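Local structure of DUF1214 domain-containing protein (Burkholderia cenocepacia, 6ANS) at residues 345-349 with 350-354. The protein is of unknown function but belongs to the DUF1214 family and holds a sodium ion in its crystal structure. Residues are numbered along the deposited sequence; the frame is centred on the assembly and turned at random.
Sequences TRPGS and ANWLD
Arg346 lies across the indole of Trp352, its backbone over the ring face and its guanidinium near the Trp352 CB. The CA of Arg346 sits 3.8 Å from the centroid of the five-membered ring of Trp352, almost on the ring normal, a CH-pi contact. From there the Arg346 CB rests against Trp352 CD2 and CE3, both at 3.8 Å. With CG anti to the backbone N (chi1 -168°), the chain runs past Ala350 O and Trp352 CB, which both lie on the same side of CG, and CD keeps beside the same carbonyl oxygen. A bend at chi3 (-77°) brings the guanidinium back over the start of the tryptophan side chain: NE and NH2 of Arg346 approach Trp352 CE3, while Trp352 CB lies over one guanidinium face, 3.5 Å from NH1. The guanidinium and indole planes are 65° apart, so the two groups are not stacked. Arg346 NH1 meets Ala350 O near the guanidinium plane, at its edge; at 2.4 Å and with a strongly bent N-H...O angle, the details of this hydrogen bond are doubtful. A water accepts from Trp352 N at 3.1 Å and, weakly, from Arg346 NH1. Asp354 CA lies over the rim of the opposite indole face. Trp352 NE1 is hydrogen-bonded to Ala343 O, which helps fix the ring's rotation. After Pro347 the chain reverses through Gly348 and Ser349, and Ala350 N closes the bend with a weak hydrogen bond to Pro347 O (3.3 Å). Pro347 also packs on Ile341 and on Leu386 of helix 383-389. This is a type II' beta turn, with glycine at its second position, in the loop leading from strand 338-343 to its parallel neighbour, edge strand 351-354, of a mixed four-stranded sheet.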
ATOM      1  N   THR A 345     -13.738  -7.315 -28.321  1.00 47.58           N
ATOM      2  CA  THR A 345     -14.882  -8.062 -27.820  1.00 52.12           C
ATOM      3  C   THR A 345     -14.639  -9.547 -28.057  1.00 52.44           C
ATOM      4  O   THR A 345     -13.886  -9.929 -28.956  1.00 51.18           O
ATOM      5  CB  THR A 345     -16.195  -7.613 -28.489  1.00 51.66           C
ATOM      6  OG1 THR A 345     -16.062  -7.703 -29.914  1.00 51.87           O
ATOM      7  CG2 THR A 345     -16.560  -6.189 -28.092  1.00 49.79           C
ATOM      8  N   ARG A 346     -15.277 -10.381 -27.240  1.00 54.14           N
ATOM      9  CA  ARG A 346     -15.095 -11.833 -27.340  1.00 49.25           C
ATOM     10  C   ARG A 346     -15.705 -12.375 -28.627  1.00 49.59           C
ATOM     11  O   ARG A 346     -16.850 -12.044 -28.950  1.00 48.44           O
ATOM     12  CB  ARG A 346     -15.718 -12.559 -26.154  1.00 50.00           C
ATOM     13  CG  ARG A 346     -15.312 -14.035 -26.059  1.00 46.68           C
ATOM     14  CD  ARG A 346     -16.124 -14.757 -24.986  1.00 49.42           C
ATOM     15  NE  ARG A 346     -15.684 -14.474 -23.628  1.00 58.09           N
ATOM     16  CZ  ARG A 346     -14.644 -15.055 -23.039  1.00 67.17           C
ATOM     17  NH1 ARG A 346     -13.948 -15.980 -23.693  1.00 67.52           N
ATOM     18  NH2 ARG A 346     -14.313 -14.722 -21.792  1.00 67.78           N
ATOM     19  N   PRO A 347     -14.970 -13.168 -29.405  1.00 56.26           N
ATOM     20  CA  PRO A 347     -15.576 -13.843 -30.562  1.00 61.80           C
ATOM     21  C   PRO A 347     -16.152 -15.204 -30.185  1.00 62.41           C
ATOM     22  O   PRO A 347     -15.398 -16.144 -29.912  1.00 59.95           O
ATOM     23  CB  PRO A 347     -14.408 -13.973 -31.549  1.00 59.66           C
ATOM     24  CG  PRO A 347     -13.206 -14.085 -30.673  1.00 53.67           C
ATOM     25  CD  PRO A 347     -13.503 -13.302 -29.393  1.00 49.41           C
ATOM     26  N   GLY A 348     -17.476 -15.313 -30.110  1.00 66.17           N
ATOM     27  CA  GLY A 348     -18.072 -16.578 -29.701  1.00 62.37           C
ATOM     28  C   GLY A 348     -17.695 -16.929 -28.276  1.00 58.62           C
ATOM     29  O   GLY A 348     -17.785 -16.097 -27.368  1.00 60.24           O
ATOM     30  N   SER A 349     -17.288 -18.181 -28.058  1.00 57.67           N
ATOM     31  CA  SER A 349     -16.855 -18.645 -26.743  1.00 57.47           C
ATOM     32  C   SER A 349     -15.355 -18.951 -26.683  1.00 53.34           C
ATOM     33  O   SER A 349     -14.911 -19.736 -25.843  1.00 56.49           O
ATOM     34  CB  SER A 349     -17.673 -19.863 -26.321  1.00 55.84           C
ATOM     35  OG  SER A 349     -17.492 -20.922 -27.239  1.00 61.58           O
ATOM     36  N   ALA A 350     -14.558 -18.324 -27.546  1.00 51.92           N
ATOM     37  CA  ALA A 350     -13.116 -18.552 -27.527  1.00 42.77           C
ATOM     38  C   ALA A 350     -12.480 -17.968 -26.268  1.00 40.35           C
ATOM     39  O   ALA A 350     -13.016 -17.053 -25.635  1.00 44.24           O
ATOM     40  CB  ALA A 350     -12.460 -17.937 -28.765  1.00 40.89           C
ATOM     41  N   ASN A 351     -11.333 -18.539 -25.889  1.00 34.39           N
ATOM     42  CA  ASN A 351     -10.498 -17.940 -24.857  1.00 33.87           C
ATOM     43  C   ASN A 351     -10.072 -16.550 -25.309  1.00 40.24           C
ATOM     44  O   ASN A 351      -9.644 -16.364 -26.451  1.00 43.53           O
ATOM     45  CB  ASN A 351      -9.271 -18.810 -24.588  1.00 34.65           C
ATOM     46  CG  ASN A 351      -9.642 -20.242 -24.236  1.00 39.69           C
ATOM     47  OD1 ASN A 351     -10.500 -20.473 -23.392  1.00 39.87           O
ATOM     48  ND2 ASN A 351      -8.984 -21.207 -24.873  1.00 38.85           N
ATOM     49  N   TRP A 352     -10.197 -15.571 -24.416  1.00 41.39           N
ATOM     50  CA  TRP A 352     -10.200 -14.174 -24.824  1.00 40.99           C
ATOM     51  C   TRP A 352      -9.325 -13.318 -23.917  1.00 40.47           C
ATOM     52  O   TRP A 352      -9.379 -13.441 -22.691  1.00 40.65           O
ATOM     53  CB  TRP A 352     -11.641 -13.650 -24.816  1.00 44.07           C
ATOM     54  CG  TRP A 352     -11.800 -12.213 -25.149  1.00 43.09           C
ATOM     55  CD1 TRP A 352     -11.217 -11.538 -26.175  1.00 43.94           C
ATOM     56  CD2 TRP A 352     -12.600 -11.261 -24.441  1.00 43.65           C
ATOM     57  NE1 TRP A 352     -11.614 -10.224 -26.159  1.00 40.33           N
ATOM     58  CE2 TRP A 352     -12.465 -10.029 -25.104  1.00 41.72           C
ATOM     59  CE3 TRP A 352     -13.436 -11.337 -23.318  1.00 46.01           C
ATOM     60  CZ2 TRP A 352     -13.124  -8.873 -24.680  1.00 46.97           C
ATOM     61  CZ3 TRP A 352     -14.089 -10.190 -22.899  1.00 45.32           C
ATOM     62  CH2 TRP A 352     -13.925  -8.973 -23.576  1.00 48.16           C
ATOM     63  N   LEU A 353      -8.531 -12.441 -24.527  1.00 36.59           N
ATOM     64  CA  LEU A 353      -7.847 -11.359 -23.829  1.00 34.21           C
ATOM     65  C   LEU A 353      -8.410 -10.027 -24.329  1.00 38.15           C
ATOM     66  O   LEU A 353      -8.315  -9.721 -25.524  1.00 35.96           O
ATOM     67  CB  LEU A 353      -6.331 -11.433 -24.042  1.00 30.59           C
ATOM     68  CG  LEU A 353      -5.654 -12.730 -23.602  1.00 28.66           C
ATOM     69  CD1 LEU A 353      -4.164 -12.695 -23.882  1.00 31.68           C
ATOM     70  CD2 LEU A 353      -5.931 -13.056 -22.115  1.00 35.87           C
ATOM     71  N   ASP A 354      -8.992  -9.245 -23.415  1.00 33.27           N
ATOM     72  CA  ASP A 354      -9.661  -7.987 -23.743  1.00 34.39           C
ATOM     73  C   ASP A 354      -8.626  -6.872 -23.904  1.00 37.13           C
ATOM     74  O   ASP A 354      -7.839  -6.623 -22.984  1.00 33.49           O
ATOM     75  CB  ASP A 354     -10.651  -7.639 -22.628  1.00 35.19           C
ATOM     76  CG  ASP A 354     -11.487  -6.398 -22.923  1.00 44.56           C
ATOM     77  OD1 ASP A 354     -11.174  -5.638 -23.870  1.00 45.04           O
ATOM     78  OD2 ASP A 354     -12.466  -6.174 -22.177  1.00 46.64           O
TER
HETATM   79  O   HOH W   1     -11.323 -16.729 -21.752  1.00 34.06           O